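Side-chain contacts in putative membrane protein COG4129 (Clostridium difficile, PDB 3KMI), which is of unknown function but probably acts in the export of aromatic acids, the present chain being its helical C-terminal domain: residues 16-21 with 169-174; 22-27 with 86-91; 112-117 with 129-134. One frame throughout, in Å; residues are numbered along the deposited sequence.

Contact 1. Residues 16-21 with 169-174; sequences KLQEEV and VNRKHA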
ATOM      1  N   LYS A  16      -1.295   8.875  21.255  1.00 16.18           N
ATOM      2  CA  LYS A  16      -0.464   7.728  21.592  1.00 15.55           C
ATOM      3  C   LYS A  16      -0.299   6.765  20.395  1.00 14.10           C
ATOM      4  O   LYS A  16       0.798   6.246  20.156  1.00 12.53           O
ATOM      5  CB  LYS A  16      -1.011   7.024  22.833  1.00 16.11           C
ATOM      6  CG  LYS A  16      -0.195   5.812  23.287  1.00 18.19           C
ATOM      7  CD  LYS A  16      -0.501   5.408  24.716  1.00 26.12           C
ATOM      8  CE  LYS A  16      -1.693   4.439  24.806  1.00 29.84           C
ATOM      9  NZ  LYS A  16      -1.939   3.852  26.171  1.00 32.84           N
ATOM     10  N   LEU A  17      -1.382   6.500  19.657  1.00 13.12           N
ATOM     11  CA  LEU A  17      -1.300   5.643  18.461  1.00 13.46           C
ATOM     12  C   LEU A  17      -0.345   6.230  17.406  1.00 13.37           C
ATOM     13  O   LEU A  17       0.475   5.509  16.852  1.00 13.73           O
ATOM     14  CB  LEU A  17      -2.683   5.441  17.816  1.00 13.92           C
ATOM     15  CG  LEU A  17      -3.580   4.469  18.592  1.00 16.58           C
ATOM     16  CD1 LEU A  17      -5.038   4.825  18.395  1.00 18.19           C
ATOM     17  CD2 LEU A  17      -3.297   3.033  18.149  1.00 17.84           C
ATOM     18  N   GLN A  18      -0.463   7.523  17.146  1.00 13.58           N
ATOM     19  CA  GLN A  18       0.486   8.190  16.258  1.00 14.29           C
ATOM     20  C   GLN A  18       1.936   8.035  16.720  1.00 13.95           C
ATOM     21  O   GLN A  18       2.829   7.809  15.915  1.00 13.45           O
ATOM     22  CB  GLN A  18       0.138   9.661  16.083  1.00 15.13           C
ATOM     23  CG  GLN A  18       1.073  10.379  15.094  1.00 17.30           C
ATOM     24  CD  GLN A  18       0.682  11.822  14.845  1.00 24.15           C
ATOM     25  OE1 GLN A  18      -0.405  12.099  14.323  1.00 27.18           O
ATOM     26  NE2 GLN A  18       1.567  12.756  15.204  1.00 25.03           N
ATOM     27  N   GLU A  19       2.158   8.210  18.019  1.00 13.68           N
ATOM     28  CA  GLU A  19       3.489   8.089  18.587  1.00 12.88           C
ATOM     29  C   GLU A  19       4.006   6.654  18.381  1.00 11.48           C
ATOM     30  O   GLU A  19       5.139   6.473  17.995  1.00  9.81           O
ATOM     31  CB  GLU A  19       3.470   8.492  20.066  1.00 12.82           C
ATOM     32  CG  GLU A  19       3.024   9.946  20.272  1.00 16.21           C
ATOM     33  CD  GLU A  19       2.822  10.361  21.748  1.00 20.15           C
ATOM     34  OE1 GLU A  19       2.847   9.507  22.654  1.00 20.99           O
ATOM     35  OE2 GLU A  19       2.614  11.564  21.990  1.00 22.99           O
ATOM     36  N   GLU A  20       3.164   5.647  18.584  1.00 10.31           N
ATOM     37  CA  GLU A  20       3.568   4.269  18.329  1.00 11.57           C
ATOM     38  C   GLU A  20       3.846   3.940  16.872  1.00 10.11           C
ATOM     39  O   GLU A  20       4.751   3.162  16.582  1.00 11.20           O
ATOM     40  CB  GLU A  20       2.609   3.255  19.001  1.00 11.48           C
ATOM     41  CG  GLU A  20       2.769   3.379  20.528  1.00 15.09           C
ATOM     42  CD  GLU A  20       1.887   2.453  21.338  1.00 19.69           C
ATOM     43  OE1 GLU A  20       1.165   1.621  20.742  1.00 18.92           O
ATOM     44  OE2 GLU A  20       1.905   2.589  22.585  1.00 18.56           O
ATOM     45  N   VAL A  21       3.081   4.527  15.971  1.00  9.80           N
ATOM     46  CA  VAL A  21       3.329   4.404  14.540  1.00  9.56           C
ATOM     47  C   VAL A  21       4.725   4.980  14.238  1.00  9.99           C
ATOM     48  O   VAL A  21       5.527   4.373  13.521  1.00  9.95           O
ATOM     49  CB  VAL A  21       2.260   5.214  13.719  1.00  9.86           C
ATOM     50  CG1 VAL A  21       2.694   5.363  12.281  1.00  7.41           C
ATOM     51  CG2 VAL A  21       0.837   4.516  13.840  1.00 10.65           C
ATOM     52  N   VAL A 169       0.352  10.943   3.075  1.00 10.45           N
ATOM     53  CA  VAL A 169      -1.018  11.354   2.763  1.00 11.06           C
ATOM     54  C   VAL A 169      -1.898  11.038   3.959  1.00 10.90           C
ATOM     55  O   VAL A 169      -2.772  11.854   4.331  1.00 10.37           O
ATOM     56  CB  VAL A 169      -1.547  10.673   1.480  1.00 11.56           C
ATOM     57  CG1 VAL A 169      -3.078  10.863   1.318  1.00 12.16           C
ATOM     58  CG2 VAL A 169      -0.775  11.189   0.264  1.00  9.72           C
ATOM     59  N   ASN A 170      -1.663   9.861   4.534  1.00 10.10           N
ATOM     60  CA  ASN A 170      -2.389   9.377   5.710  1.00 11.31           C
ATOM     61  C   ASN A 170      -2.121  10.240   6.942  1.00 11.00           C
ATOM     62  O   ASN A 170      -3.039  10.562   7.702  1.00 11.81           O
ATOM     63  CB  ASN A 170      -2.040   7.900   6.040  1.00 10.57           C
ATOM     64  CG  ASN A 170      -2.732   6.905   5.114  1.00 12.11           C
ATOM     65  OD1 ASN A 170      -3.682   7.244   4.434  1.00  8.85           O
ATOM     66  ND2 ASN A 170      -2.241   5.665   5.082  1.00  8.55           N
ATOM     67  N   ARG A 171      -0.870  10.623   7.147  1.00 12.25           N
ATOM     68  CA  ARG A 171      -0.522  11.385   8.348  1.00 12.39           C
ATOM     69  C   ARG A 171      -1.135  12.793   8.244  1.00 13.98           C
ATOM     70  O   ARG A 171      -1.604  13.339   9.235  1.00 13.78           O
ATOM     71  CB  ARG A 171       0.990  11.424   8.573  1.00 13.14           C
ATOM     72  CG  ARG A 171       1.387  12.220   9.847  1.00 11.62           C
ATOM     73  CD  ARG A 171       2.670  11.744  10.434  1.00 11.25           C
ATOM     74  NE  ARG A 171       2.528  10.492  11.170  1.00  9.84           N
ATOM     75  CZ  ARG A 171       3.469   9.961  11.939  1.00  9.46           C
ATOM     76  NH1 ARG A 171       4.640  10.591  12.112  1.00 10.30           N
ATOM     77  NH2 ARG A 171       3.223   8.816  12.593  1.00  7.21           N
ATOM     78  N   LYS A 172      -1.158  13.332   7.028  1.00 14.69           N
ATOM     79  CA  LYS A 172      -1.777  14.619   6.750  1.00 16.64           C
ATOM     80  C   LYS A 172      -3.292  14.572   6.972  1.00 17.75           C
ATOM     81  O   LYS A 172      -3.852  15.509   7.548  1.00 18.06           O
ATOM     82  CB  LYS A 172      -1.399  15.066   5.345  1.00 16.35           C
ATOM     83  CG  LYS A 172      -1.691  16.497   5.017  1.00 17.33           C
ATOM     84  CD  LYS A 172      -0.966  16.848   3.735  1.00 17.32           C
ATOM     85  CE  LYS A 172      -1.293  18.256   3.327  1.00 14.53           C
ATOM     86  NZ  LYS A 172      -2.362  18.223   2.319  1.00 14.71           N
ATOM     87  N   HIS A 173      -3.926  13.484   6.529  0.50 18.78           N
ATOM     88  CA  HIS A 173      -5.362  13.270   6.700  0.50 20.14           C
ATOM     89  C   HIS A 173      -5.744  13.230   8.180  0.50 21.25           C
ATOM     90  O   HIS A 173      -6.695  13.895   8.596  0.50 21.21           O
ATOM     91  CB  HIS A 173      -5.817  11.978   5.998  0.50 20.20           C
ATOM     92  CG  HIS A 173      -6.425  12.193   4.642  0.50 21.42           C
ATOM     93  ND1 HIS A 173      -5.847  11.722   3.481  0.50 22.48           N
ATOM     94  CD2 HIS A 173      -7.571  12.811   4.265  0.50 21.40           C
ATOM     95  CE1 HIS A 173      -6.601  12.051   2.448  0.50 21.66           C
ATOM     96  NE2 HIS A 173      -7.656  12.708   2.897  0.50 22.34           N
ATOM     97  N   ALA A 174      -4.990  12.460   8.963  1.00 21.93           N
ATOM     98  CA  ALA A 174      -5.204  12.330  10.406  1.00 25.48           C
ATOM     99  C   ALA A 174      -4.973  13.632  11.186  1.00 28.41           C
ATOM    100  O   ALA A 174      -5.372  13.721  12.341  1.00 29.31           O
ATOM    101  CB  ALA A 174      -4.323  11.245  10.978  1.00 25.31           C
TER
HETATM  102  O   HOH W   1      -0.771  14.254  12.046  1.00 35.05           O
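Arg171 of helix 148-176 reaches across to helix 7-33, where its guanidinium lies against Gln18 and Val21. Its CG stands anti to the backbone N (chi1 -180°), and a bend about the CG-CD bond (chi3 -77°) brings the guanidinium up against helix 7-33. Gln18 CG sits over one face of the guanidinium, toward its rim, 3.6 Å from Arg171 NH2. The Gln18 chain is fully extended and crosses the arginine at about a right angle; its terminal amide is stacked with the guanidinium, the two planes 28° apart. Val21 brings CG1, which is anti to its own backbone N, to 3.5 Å from Arg171 NH2, while its CB lies at the guanidinium edge. A water ties the two helices together a little further along, donating to Gln18 OE1 at 3.2 Å and to Arg171 O at 3.1 Å. The polar end of Arg171 finds its stronger partner one residue beyond Val21: NH2 hydrogen-bonds to Ser22 OG, whose hydroxyl in turn bonds to Gln18 O. This buried cation thus meets a neutral hydroxyl, aliphatic carbon and the Gln18 amide on helix 7-33; no acid of the two segments touches it, and hydrogen bonding and packing probably spread its charge.

Contact 2. Residues 22-27 with 86-91; sequences SIVLID and DILENL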
ATOM      1  N   SER A  22       5.019   6.118  14.833  1.00  9.75           N
ATOM      2  CA  SER A  22       6.295   6.793  14.501  1.00  9.94           C
ATOM      3  C   SER A  22       7.459   5.972  15.017  1.00  9.41           C
ATOM      4  O   SER A  22       8.497   5.853  14.350  1.00  9.24           O
ATOM      5  CB  SER A  22       6.328   8.187  15.099  1.00  9.29           C
ATOM      6  OG  SER A  22       5.319   9.015  14.539  1.00 10.58           O
ATOM      7  N   ILE A  23       7.275   5.390  16.199  1.00  8.93           N
ATOM      8  CA  ILE A  23       8.308   4.527  16.780  1.00  9.95           C
ATOM      9  C   ILE A  23       8.693   3.381  15.821  1.00  9.59           C
ATOM     10  O   ILE A  23       9.871   3.117  15.609  1.00  9.43           O
ATOM     11  CB  ILE A  23       7.874   3.948  18.150  1.00  9.11           C
ATOM     12  CG1 ILE A  23       7.980   5.043  19.214  1.00 11.93           C
ATOM     13  CG2 ILE A  23       8.796   2.808  18.540  1.00 10.58           C
ATOM     14  CD1 ILE A  23       7.318   4.701  20.593  1.00 16.20           C
ATOM     15  N   VAL A  24       7.691   2.714  15.253  1.00  9.39           N
ATOM     16  CA  VAL A  24       7.918   1.605  14.334  1.00  9.84           C
ATOM     17  C   VAL A  24       8.568   2.178  13.065  1.00  9.43           C
ATOM     18  O   VAL A  24       9.438   1.559  12.493  1.00  9.79           O
ATOM     19  CB  VAL A  24       6.600   0.841  13.984  1.00 10.37           C
ATOM     20  CG1 VAL A  24       6.869  -0.221  12.887  1.00 11.19           C
ATOM     21  CG2 VAL A  24       6.001   0.170  15.239  1.00 10.82           C
ATOM     22  N   LEU A  25       8.094   3.327  12.594  1.00  8.84           N
ATOM     23  CA  LEU A  25       8.689   3.941  11.404  1.00  9.26           C
ATOM     24  C   LEU A  25      10.198   4.196  11.580  1.00  9.15           C
ATOM     25  O   LEU A  25      11.020   3.908  10.691  1.00  8.53           O
ATOM     26  CB  LEU A  25       7.920   5.235  11.041  1.00  9.37           C
ATOM     27  CG  LEU A  25       8.362   5.885   9.736  1.00  9.27           C
ATOM     28  CD1 LEU A  25       7.843   5.094   8.504  1.00  7.15           C
ATOM     29  CD2 LEU A  25       7.876   7.366   9.615  1.00  6.15           C
ATOM     30  N   ILE A  26      10.564   4.748  12.728  1.00  9.68           N
ATOM     31  CA  ILE A  26      11.971   5.020  13.017  1.00  9.64           C
ATOM     32  C   ILE A  26      12.775   3.697  13.114  1.00 10.69           C
ATOM     33  O   ILE A  26      13.937   3.637  12.691  1.00 10.14           O
ATOM     34  CB  ILE A  26      12.083   5.856  14.326  1.00  9.40           C
ATOM     35  CG1 ILE A  26      11.533   7.270  14.076  1.00 10.03           C
ATOM     36  CG2 ILE A  26      13.499   5.877  14.858  1.00  9.27           C
ATOM     37  CD1 ILE A  26      10.995   7.984  15.343  1.00 10.29           C
ATOM     38  N   ASP A  27      12.155   2.652  13.678  1.00 10.49           N
ATOM     39  CA  ASP A  27      12.817   1.322  13.699  1.00 11.97           C
ATOM     40  C   ASP A  27      13.152   0.920  12.289  1.00 12.11           C
ATOM     41  O   ASP A  27      14.230   0.391  12.063  1.00 12.86           O
ATOM     42  CB  ASP A  27      11.916   0.212  14.253  1.00 11.16           C
ATOM     43  CG  ASP A  27      11.645   0.346  15.714  1.00 12.06           C
ATOM     44  OD1 ASP A  27      12.427   1.021  16.399  1.00 11.68           O
ATOM     45  OD2 ASP A  27      10.641  -0.252  16.185  1.00 12.85           O
ATOM     46  N   ASP A  86      -0.365  -1.186   8.318  1.00  9.07           N
ATOM     47  CA  ASP A  86      -0.137  -1.985   7.116  1.00 10.10           C
ATOM     48  C   ASP A  86       1.068  -1.484   6.272  1.00 10.81           C
ATOM     49  O   ASP A  86       1.844  -2.289   5.755  1.00  9.30           O
ATOM     50  CB  ASP A  86      -1.409  -2.039   6.233  1.00 10.18           C
ATOM     51  CG  ASP A  86      -2.538  -2.873   6.864  1.00 11.51           C
ATOM     52  OD1 ASP A  86      -2.318  -3.502   7.922  1.00  7.37           O
ATOM     53  OD2 ASP A  86      -3.670  -2.858   6.340  1.00 11.18           O
ATOM     54  N   ILE A  87       1.179  -0.171   6.114  1.00 10.49           N
ATOM     55  CA  ILE A  87       2.262   0.428   5.290  1.00 10.68           C
ATOM     56  C   ILE A  87       3.605   0.196   5.991  1.00  9.69           C
ATOM     57  O   ILE A  87       4.613  -0.076   5.330  1.00 10.04           O
ATOM     58  CB  ILE A  87       2.021   1.930   5.063  1.00 11.09           C
ATOM     59  CG1 ILE A  87       0.877   2.167   4.069  1.00  9.26           C
ATOM     60  CG2 ILE A  87       3.307   2.680   4.551  1.00  9.64           C
ATOM     61  CD1 ILE A  87       0.354   3.622   4.117  1.00 13.82           C
ATOM     62  N   LEU A  88       3.613   0.293   7.313  1.00  8.54           N
ATOM     63  CA  LEU A  88       4.801  -0.084   8.101  1.00  9.94           C
ATOM     64  C   LEU A  88       5.238  -1.512   7.827  1.00  9.98           C
ATOM     65  O   LEU A  88       6.433  -1.779   7.582  1.00  8.81           O
ATOM     66  CB  LEU A  88       4.579   0.115   9.618  1.00  8.79           C
ATOM     67  CG  LEU A  88       4.422   1.568  10.124  1.00 12.41           C
ATOM     68  CD1 LEU A  88       3.906   1.590  11.593  1.00 10.33           C
ATOM     69  CD2 LEU A  88       5.757   2.337   9.989  1.00 11.31           C
ATOM     70  N   GLU A  89       4.275  -2.433   7.873  1.00  9.15           N
ATOM     71  CA  GLU A  89       4.591  -3.828   7.516  1.00  9.56           C
ATOM     72  C   GLU A  89       5.115  -3.972   6.078  1.00  8.46           C
ATOM     73  O   GLU A  89       6.039  -4.738   5.852  1.00  6.77           O
ATOM     74  CB  GLU A  89       3.360  -4.710   7.719  1.00 10.14           C
ATOM     75  CG  GLU A  89       3.031  -4.848   9.176  1.00 10.49           C
ATOM     76  CD  GLU A  89       1.882  -5.823   9.406  1.00 12.15           C
ATOM     77  OE1 GLU A  89       0.782  -5.622   8.870  1.00 15.38           O
ATOM     78  OE2 GLU A  89       2.100  -6.796  10.094  1.00 16.66           O
ATOM     79  N   ASN A  90       4.518  -3.247   5.129  1.00  7.63           N
ATOM     80  CA  ASN A  90       5.021  -3.237   3.752  1.00  8.83           C
ATOM     81  C   ASN A  90       6.470  -2.714   3.660  1.00  8.99           C
ATOM     82  O   ASN A  90       7.295  -3.305   2.968  1.00  8.86           O
ATOM     83  CB  ASN A  90       4.118  -2.419   2.832  1.00  9.24           C
ATOM     84  CG  ASN A  90       2.703  -2.963   2.741  1.00 11.91           C
ATOM     85  OD1 ASN A  90       2.419  -4.112   3.132  1.00 13.86           O
ATOM     86  ND2 ASN A  90       1.805  -2.144   2.202  1.00 12.28           N
ATOM     87  N   LEU A  91       6.752  -1.601   4.332  0.50  8.45           N
ATOM     88  CA  LEU A  91       8.112  -1.066   4.357  0.50  8.57           C
ATOM     89  C   LEU A  91       9.068  -2.095   4.938  0.50  9.60           C
ATOM     90  O   LEU A  91      10.073  -2.414   4.310  0.50  9.85           O
ATOM     91  CB  LEU A  91       8.159   0.230   5.152  0.50  7.54           C
ATOM     92  CG  LEU A  91       7.457   1.377   4.417  0.50  2.63           C
ATOM     93  CD1 LEU A  91       7.094   2.469   5.405  0.50  4.97           C
ATOM     94  CD2 LEU A  91       8.330   1.918   3.299  0.50  2.78           C
TER
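Knobs-into-holes packing between two nearly parallel helices of the bundle joins 22-27, on helix 7-33, to 86-91, on helix 68-95. The short segments run only 9° apart, with their axes 10.2 Å from each other, and Leu88 is the knob. It enters between Val24 and Leu25, while Val21 and Ile28 of the same helix also touch it and complete the four-residue hole. The two methyls divide the work. Leu88 CD1 rests on Val24, 3.7 Å from CB and equally close to CG1, whereas Leu88 CD2 presses on the backbone of the next residue, 3.6 Å from Leu25 CA. Leu25 CG is anti to its backbone N (chi1 -174°), which sends the side chain across that of Leu88 at about a right angle; Leu25 CD1 comes 3.8 Å from Leu88 CD2. One turn on, Leu91, modelled in two conformers, approaches Leu25 in one of them. All four side chains are buried and purely aliphatic. Around them the bundle closes in: Val24 also packs on Tyr41 and Asp44 of helix 41-61, and Leu25 on Ile112 and Ile115 of helix 103-117 and on Phe167 of helix 148-176.

Contact 3. Residues 112-117 with 129-134; sequences IHKIGY and LEELKR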
ATOM      1  N   ILE A 112      13.194   9.083   6.334  1.00  5.92           N
ATOM      2  CA  ILE A 112      12.282   8.386   7.223  1.00  6.70           C
ATOM      3  C   ILE A 112      12.447   8.830   8.696  1.00  7.04           C
ATOM      4  O   ILE A 112      11.462   8.986   9.409  1.00  8.09           O
ATOM      5  CB  ILE A 112      12.412   6.823   7.101  1.00  6.09           C
ATOM      6  CG1 ILE A 112      12.021   6.390   5.678  1.00  7.62           C
ATOM      7  CG2 ILE A 112      11.517   6.153   8.143  1.00  5.79           C
ATOM      8  CD1 ILE A 112      12.387   4.944   5.294  1.00  8.02           C
ATOM      9  N   HIS A 113      13.682   9.000   9.149  1.00  6.87           N
ATOM     10  CA  HIS A 113      13.924   9.614  10.478  1.00  9.05           C
ATOM     11  C   HIS A 113      13.311  10.996  10.596  1.00  7.98           C
ATOM     12  O   HIS A 113      12.723  11.342  11.625  1.00  8.10           O
ATOM     13  CB  HIS A 113      15.418   9.732  10.804  1.00  8.94           C
ATOM     14  CG  HIS A 113      16.026   8.467  11.332  1.00 15.91           C
ATOM     15  ND1 HIS A 113      17.090   7.841  10.722  1.00 20.23           N
ATOM     16  CD2 HIS A 113      15.741   7.723  12.430  1.00 19.45           C
ATOM     17  CE1 HIS A 113      17.412   6.751  11.398  1.00 18.07           C
ATOM     18  NE2 HIS A 113      16.604   6.651  12.435  1.00 19.22           N
ATOM     19  N   LYS A 114      13.479  11.797   9.555  1.00  7.34           N
ATOM     20  CA  LYS A 114      12.949  13.142   9.542  1.00  7.67           C
ATOM     21  C   LYS A 114      11.444  13.050   9.714  1.00  7.45           C
ATOM     22  O   LYS A 114      10.841  13.758  10.539  1.00  8.30           O
ATOM     23  CB  LYS A 114      13.327  13.874   8.250  1.00  6.19           C
ATOM     24  CG  LYS A 114      12.752  15.287   8.133  1.00  8.44           C
ATOM     25  CD  LYS A 114      13.184  15.909   6.826  1.00 11.41           C
ATOM     26  CE  LYS A 114      12.801  17.378   6.691  1.00 11.18           C
ATOM     27  NZ  LYS A 114      13.370  17.887   5.400  1.00  8.85           N
ATOM     28  N   ILE A 115      10.832  12.177   8.940  1.00  7.85           N
ATOM     29  CA  ILE A 115       9.378  11.969   9.033  1.00  8.69           C
ATOM     30  C   ILE A 115       8.993  11.522  10.468  1.00  8.83           C
ATOM     31  O   ILE A 115       8.052  12.050  11.080  1.00  9.72           O
ATOM     32  CB  ILE A 115       8.854  10.943   7.986  1.00  9.13           C
ATOM     33  CG1 ILE A 115       9.067  11.436   6.531  1.00  9.06           C
ATOM     34  CG2 ILE A 115       7.359  10.619   8.284  1.00  9.85           C
ATOM     35  CD1 ILE A 115       8.730  10.364   5.421  1.00 11.84           C
ATOM     36  N   GLY A 116       9.693  10.533  10.990  1.00  9.28           N
ATOM     37  CA  GLY A 116       9.351   9.999  12.294  1.00  9.09           C
ATOM     38  C   GLY A 116       9.406  11.032  13.410  1.00  8.45           C
ATOM     39  O   GLY A 116       8.639  10.943  14.377  1.00 10.29           O
ATOM     40  N   TYR A 117      10.307  12.014  13.300  1.00  7.24           N
ATOM     41  CA  TYR A 117      10.539  12.991  14.395  1.00  7.69           C
ATOM     42  C   TYR A 117       9.902  14.358  14.231  1.00  8.26           C
ATOM     43  O   TYR A 117       9.983  15.191  15.152  1.00  7.36           O
ATOM     44  CB  TYR A 117      12.056  13.175  14.648  1.00  7.40           C
ATOM     45  CG  TYR A 117      12.648  11.974  15.352  1.00  7.94           C
ATOM     46  CD1 TYR A 117      12.425  11.773  16.720  1.00  7.84           C
ATOM     47  CD2 TYR A 117      13.382  11.034  14.662  1.00  9.87           C
ATOM     48  CE1 TYR A 117      12.926  10.664  17.373  1.00 10.12           C
ATOM     49  CE2 TYR A 117      13.897   9.934  15.315  1.00  9.66           C
ATOM     50  CZ  TYR A 117      13.662   9.759  16.654  1.00 11.51           C
ATOM     51  OH  TYR A 117      14.204   8.671  17.301  1.00 11.27           O
ATOM     52  N   LEU A 129       6.006  15.690   1.183  1.00  8.69           N
ATOM     53  CA  LEU A 129       5.621  15.125  -0.112  1.00  9.43           C
ATOM     54  C   LEU A 129       6.481  15.670  -1.275  1.00  9.92           C
ATOM     55  O   LEU A 129       6.908  14.891  -2.133  1.00 10.33           O
ATOM     56  CB  LEU A 129       4.107  15.284  -0.368  1.00  9.55           C
ATOM     57  CG  LEU A 129       3.170  14.409   0.480  1.00  8.67           C
ATOM     58  CD1 LEU A 129       1.779  15.040   0.594  1.00 10.65           C
ATOM     59  CD2 LEU A 129       3.101  12.983  -0.068  1.00  7.87           C
ATOM     60  N   GLU A 130       6.725  16.987  -1.301  0.50 10.17           N
ATOM     61  CA  GLU A 130       7.664  17.589  -2.274  0.50 10.53           C
ATOM     62  C   GLU A 130       9.053  16.944  -2.180  0.50 10.84           C
ATOM     63  O   GLU A 130       9.666  16.602  -3.202  0.50 10.32           O
ATOM     64  CB  GLU A 130       7.817  19.102  -2.058  0.50 10.83           C
ATOM     65  CG  GLU A 130       6.601  19.955  -2.392  0.50 10.92           C
ATOM     66  CD  GLU A 130       6.687  21.348  -1.774  0.50 12.85           C
ATOM     67  OE1 GLU A 130       5.840  21.672  -0.907  0.50 13.55           O
ATOM     68  OE2 GLU A 130       7.618  22.111  -2.130  0.50 13.32           O
ATOM     69  N   GLU A 131       9.539  16.778  -0.946  1.00 10.67           N
ATOM     70  CA  GLU A 131      10.879  16.205  -0.708  1.00 10.85           C
ATOM     71  C   GLU A 131      10.921  14.781  -1.225  1.00 10.84           C
ATOM     72  O   GLU A 131      11.896  14.371  -1.866  1.00 11.48           O
ATOM     73  CB  GLU A 131      11.274  16.260   0.773  1.00 10.82           C
ATOM     74  CG  GLU A 131      12.670  15.690   1.094  1.00 11.25           C
ATOM     75  CD  GLU A 131      13.103  15.900   2.579  1.00 15.22           C
ATOM     76  OE1 GLU A 131      12.354  16.545   3.349  1.00 13.76           O
ATOM     77  OE2 GLU A 131      14.207  15.420   2.965  1.00 15.38           O
ATOM     78  N   LEU A 132       9.854  14.034  -0.961  1.00 11.51           N
ATOM     79  CA  LEU A 132       9.718  12.676  -1.501  1.00 12.31           C
ATOM     80  C   LEU A 132       9.756  12.653  -3.039  1.00 12.82           C
ATOM     81  O   LEU A 132      10.434  11.792  -3.641  1.00 12.68           O
ATOM     82  CB  LEU A 132       8.436  11.992  -0.966  1.00 11.87           C
ATOM     83  CG  LEU A 132       8.194  10.554  -1.384  1.00 14.61           C
ATOM     84  CD1 LEU A 132       9.441   9.712  -1.106  1.00 15.38           C
ATOM     85  CD2 LEU A 132       7.019   9.989  -0.565  1.00 13.65           C
ATOM     86  N   LYS A 133       9.021  13.570  -3.665  1.00 12.56           N
ATOM     87  CA  LYS A 133       9.022  13.620  -5.115  1.00 14.34           C
ATOM     88  C   LYS A 133      10.448  13.914  -5.617  1.00 14.16           C
ATOM     89  O   LYS A 133      10.905  13.331  -6.606  1.00 14.40           O
ATOM     90  CB  LYS A 133       8.013  14.657  -5.625  1.00 14.99           C
ATOM     91  CG  LYS A 133       7.822  14.616  -7.143  1.00 18.42           C
ATOM     92  CD  LYS A 133       7.051  15.817  -7.651  1.00 22.41           C
ATOM     93  CE  LYS A 133       7.192  15.964  -9.189  1.00 24.42           C
ATOM     94  NZ  LYS A 133       7.012  14.621  -9.817  1.00 26.32           N
ATOM     95  N   ARG A 134      11.159  14.797  -4.913  1.00 14.06           N
ATOM     96  CA  ARG A 134      12.541  15.083  -5.254  1.00 13.79           C
ATOM     97  C   ARG A 134      13.460  13.851  -5.151  1.00 13.80           C
ATOM     98  O   ARG A 134      14.340  13.649  -6.007  1.00 12.95           O
ATOM     99  CB  ARG A 134      13.063  16.277  -4.444  1.00 14.14           C
ATOM    100  CG  ARG A 134      12.472  17.624  -4.897  1.00 15.11           C
ATOM    101  CD  ARG A 134      13.373  18.816  -4.447  1.00 19.39           C
ATOM    102  NE  ARG A 134      13.609  18.747  -3.001  1.00 18.19           N
ATOM    103  CZ  ARG A 134      12.802  19.266  -2.073  1.00 19.30           C
ATOM    104  NH1 ARG A 134      11.708  19.935  -2.429  1.00 21.46           N
ATOM    105  NH2 ARG A 134      13.099  19.138  -0.786  1.00 16.62           N
TER
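A surface salt bridge joins two consecutive helices, 103-117 and 124-140, close to the C-terminal end of the first. Lys114 and Glu131 carry it alone: each points from its helix toward the other, and the two side chains come from opposite directions to meet in the gap. Lys114 NZ donates to Glu131 OE1 at 2.7 Å, a short, charge-assisted hydrogen bond. The lysine arrives on the syn side of that oxygen, 24° out of the carboxylate plane, and engages it asymmetrically, since the second oxygen, Glu131 OE2, stays 3.6 Å from Lys114 NZ. Both chains are stretched to nearly their full length. Lys114 has every torsion close to 180°, and Glu131 likewise runs straight out from a CG anti to its backbone N (chi1 -179°), so two long arms span helices whose backbones are well separated here. The lysine methylenes follow the ammonium in, with Lys114 CE 3.5 Å from Glu131 OE1. A second positive charge lies nearby, Arg134 NH2 being 6.3 Å from Lys114 NZ, too far for contact; the neighbouring carboxylate probably eases the like-charge repulsion. Beneath the ion pair, the apolar faces look inward: Leu132 packs on Phe111 of helix 103-117 and on Leu161 of helix 148-176, while Ile112 meets Leu164 of helix 148-176 and Leu25 of helix 7-33. An ionic bridge outside a hydrophobic interior is typical of consecutive helices packed in an all-helical bundle.

In the fold
Contacts 1 and 2 are buried and share helix 7-33, which meets helix 148-176 in the first and helix 68-95 in the second; contact 3 lies at the surface, between helices 103-117 and 124-140. Chemistry follows depth. Contact 2 is wholly aliphatic, contact 1 places a guanidinium among carbon and neutral polar groups, and contact 3 is a plain ion pair. The first two meet directly, Asn170 ND2 packing 3.4 Å from Ile87 CD1. Contact 3 is tied to contact 2 by packing, with Leu25 CD2 3.6 Å from Ile115 CG2. Along the chain, contact 1 encloses both of the others, bringing the first and last helices together.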